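Local coordinates for protein predicted sugar phosphatases of the HAD superfamily (Cytophaga hutchinsonii, PDB 2HX1) that is a predicted sugar phosphatase of the HAD superfamily that binds magnesium and probably hydrolyses phosphate esters of sugars, at residues V52-S57 against F202-S207. Residues are numbered along the deposited sequence; the frame is centred on the assembly and turned at random.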
loop_
_atom_site.group_PDB
_atom_site.type_symbol
_atom_site.label_atom_id
_atom_site.label_comp_id
_atom_site.label_asym_id
_atom_site.label_seq_id
_atom_site.Cartn_x
_atom_site.Cartn_y
_atom_site.Cartn_z
ATOM N N VAL A 52 12.795 -22.796 -14.599
ATOM C CA VAL A 52 12.297 -21.460 -14.900
ATOM C C VAL A 52 12.448 -20.707 -13.567
ATOM O O VAL A 52 11.768 -21.015 -12.581
ATOM C CB VAL A 52 10.839 -21.492 -15.356
ATOM C CG1 VAL A 52 10.337 -20.102 -15.603
ATOM C CG2 VAL A 52 10.714 -22.374 -16.592
ATOM N N THR A 53 13.370 -19.752 -13.554
ATOM C CA THR A 53 13.829 -19.140 -12.347
ATOM C C THR A 53 13.904 -17.626 -12.514
ATOM O O THR A 53 14.265 -17.127 -13.605
ATOM C CB THR A 53 15.218 -19.686 -11.991
ATOM O OG1 THR A 53 15.687 -19.084 -10.771
ATOM C CG2 THR A 53 16.221 -19.418 -13.110
ATOM N N ASN A 54 13.538 -16.920 -11.448
ATOM C CA ASN A 54 13.698 -15.468 -11.346
ATOM C C ASN A 54 15.092 -15.043 -10.843
ATOM O O ASN A 54 15.304 -13.897 -10.486
ATOM C CB ASN A 54 12.612 -14.875 -10.429
ATOM C CG ASN A 54 11.257 -14.816 -11.092
ATOM O OD1 ASN A 54 11.107 -15.226 -12.254
ATOM N ND2 ASN A 54 10.246 -14.312 -10.358
ATOM N N ASP A 55 16.037 -15.969 -10.791
ATOM C CA ASP A 55 17.420 -15.656 -10.436
ATOM C C ASP A 55 18.169 -15.077 -11.648
ATOM O O ASP A 55 18.513 -15.829 -12.535
ATOM C CB ASP A 55 18.083 -16.933 -9.925
ATOM C CG ASP A 55 19.481 -16.706 -9.388
ATOM O OD1 ASP A 55 20.093 -15.639 -9.630
ATOM O OD2 ASP A 55 19.959 -17.631 -8.706
ATOM N N ALA A 56 18.401 -13.753 -11.675
ATOM C CA ALA A 56 19.177 -13.070 -12.725
ATOM C C ALA A 56 20.572 -12.595 -12.216
ATOM O O ALA A 56 21.155 -11.650 -12.744
ATOM C CB ALA A 56 18.373 -11.906 -13.265
ATOM N N SER A 57 21.101 -13.267 -11.192
ATOM C CA SER A 57 22.385 -12.880 -10.594
ATOM C C SER A 57 23.588 -13.538 -11.287
ATOM O O SER A 57 24.702 -13.240 -10.907
ATOM C CB SER A 57 22.447 -13.244 -9.100
ATOM O OG SER A 57 22.447 -14.645 -8.940
ATOM N N PHE A 202 10.911 -8.294 -14.031
ATOM C CA PHE A 202 10.879 -9.380 -15.017
ATOM C C PHE A 202 10.821 -10.700 -14.306
ATOM O O PHE A 202 11.434 -10.878 -13.234
ATOM C CB PHE A 202 12.122 -9.353 -15.908
ATOM C CG PHE A 202 12.169 -8.163 -16.874
ATOM C CD1 PHE A 202 11.105 -7.897 -17.725
ATOM C CD2 PHE A 202 13.286 -7.357 -16.942
ATOM C CE1 PHE A 202 11.152 -6.835 -18.634
ATOM C CE2 PHE A 202 13.343 -6.295 -17.847
ATOM C CZ PHE A 202 12.273 -6.040 -18.684
ATOM N N GLY A 203 10.074 -11.618 -14.903
ATOM C CA GLY A 203 9.999 -12.983 -14.423
ATOM C C GLY A 203 8.622 -13.292 -13.928
ATOM O O GLY A 203 7.714 -12.453 -13.999
ATOM N N LYS A 204 8.493 -14.498 -13.372
ATOM C CA LYS A 204 7.228 -14.988 -12.840
ATOM C C LYS A 204 6.703 -13.962 -11.843
ATOM O O LYS A 204 7.482 -13.437 -11.058
ATOM C CB LYS A 204 7.419 -16.351 -12.146
ATOM C CG LYS A 204 8.139 -17.437 -13.008
ATOM C CD LYS A 204 8.487 -18.665 -12.180
ATOM C CE LYS A 204 9.666 -18.432 -11.238
ATOM N NZ LYS A 204 10.151 -19.692 -10.654
ATOM N N PRO A 205 5.383 -13.716 -11.833
ATOM C CA PRO A 205 4.274 -14.369 -12.540
ATOM C C PRO A 205 3.970 -13.898 -13.983
ATOM O O PRO A 205 2.916 -14.265 -14.542
ATOM C CB PRO A 205 3.086 -14.018 -11.662
ATOM C CG PRO A 205 3.404 -12.645 -11.172
ATOM C CD PRO A 205 4.900 -12.657 -10.932
ATOM N N ASP A 206 4.866 -13.109 -14.583
ATOM C CA ASP A 206 4.765 -12.778 -16.016
ATOM C C ASP A 206 4.935 -14.090 -16.777
ATOM O O ASP A 206 5.316 -15.101 -16.184
ATOM C CB ASP A 206 5.872 -11.819 -16.478
ATOM C CG ASP A 206 5.745 -10.389 -15.894
ATOM O OD1 ASP A 206 4.699 -10.034 -15.261
ATOM O OD2 ASP A 206 6.719 -9.616 -16.120
ATOM N N SER A 207 4.677 -14.048 -18.086
ATOM C CA SER A 207 4.565 -15.246 -18.909
ATOM C C SER A 207 5.580 -15.340 -20.050
ATOM O O SER A 207 5.508 -16.299 -20.847
ATOM C CB SER A 207 3.167 -15.319 -19.493
ATOM O OG SER A 207 2.983 -14.313 -20.469
HETATM O O HOH W 1 12.378 -18.064 -9.080
#
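The side-chain amide of Asn54 grips the backbone of a single residue, Lys204, at both ends, while the lysine's own side chain bends back to the end of the strand that leads into the asparagine. The arrangement is consistent with the meeting of HAD motifs II and III: Thr53, at the C-terminal end of the core strand 48-53, fits the motif II threonine, and Lys204 the motif III lysine, brought in by the loop after strand 199-202 of the other, five-stranded parallel sheet. Asn54 OD1 accepts from Lys204 N at 2.9 Å, in the carbonyl plane and on a lone pair, though the N-H is bent to 139°. Asn54 ND2 gives a straighter bond to Lys204 O, at 3.0 Å and 156°, close to the plane of the amide. One donor and one acceptor on a flat group match the backbone's N-H and C=O, which fixes the rotation of the amide; ND2 also reaches Asn168 O. A leucine in place of Asn54 would probably leave Lys204 N without its acceptor and Lys204 O with one donor fewer, weakening the hold on this turn of the backbone. Glycine suits position 203 because Asn54 OD1 lies only 3.3 Å from Gly203 CA, where a side chain would run into this oxygen, and because the backbone angles would jam one against the preceding carbonyl oxygen. Lys204 bends at chi3, turning NZ toward the strand end as its CD passes Val52 CG1. The ammonium also forms salt bridges with Asp20, a magnesium ligand, and Asp238, consistent with the motif III lysine's part in balancing negative charge in the active site. A water accepts from both Asn54 N and Lys204 NZ. Directly across the contact, Lys204 NZ donates to Val52 O at 2.8 Å, tilted 31° from the carbonyl plane.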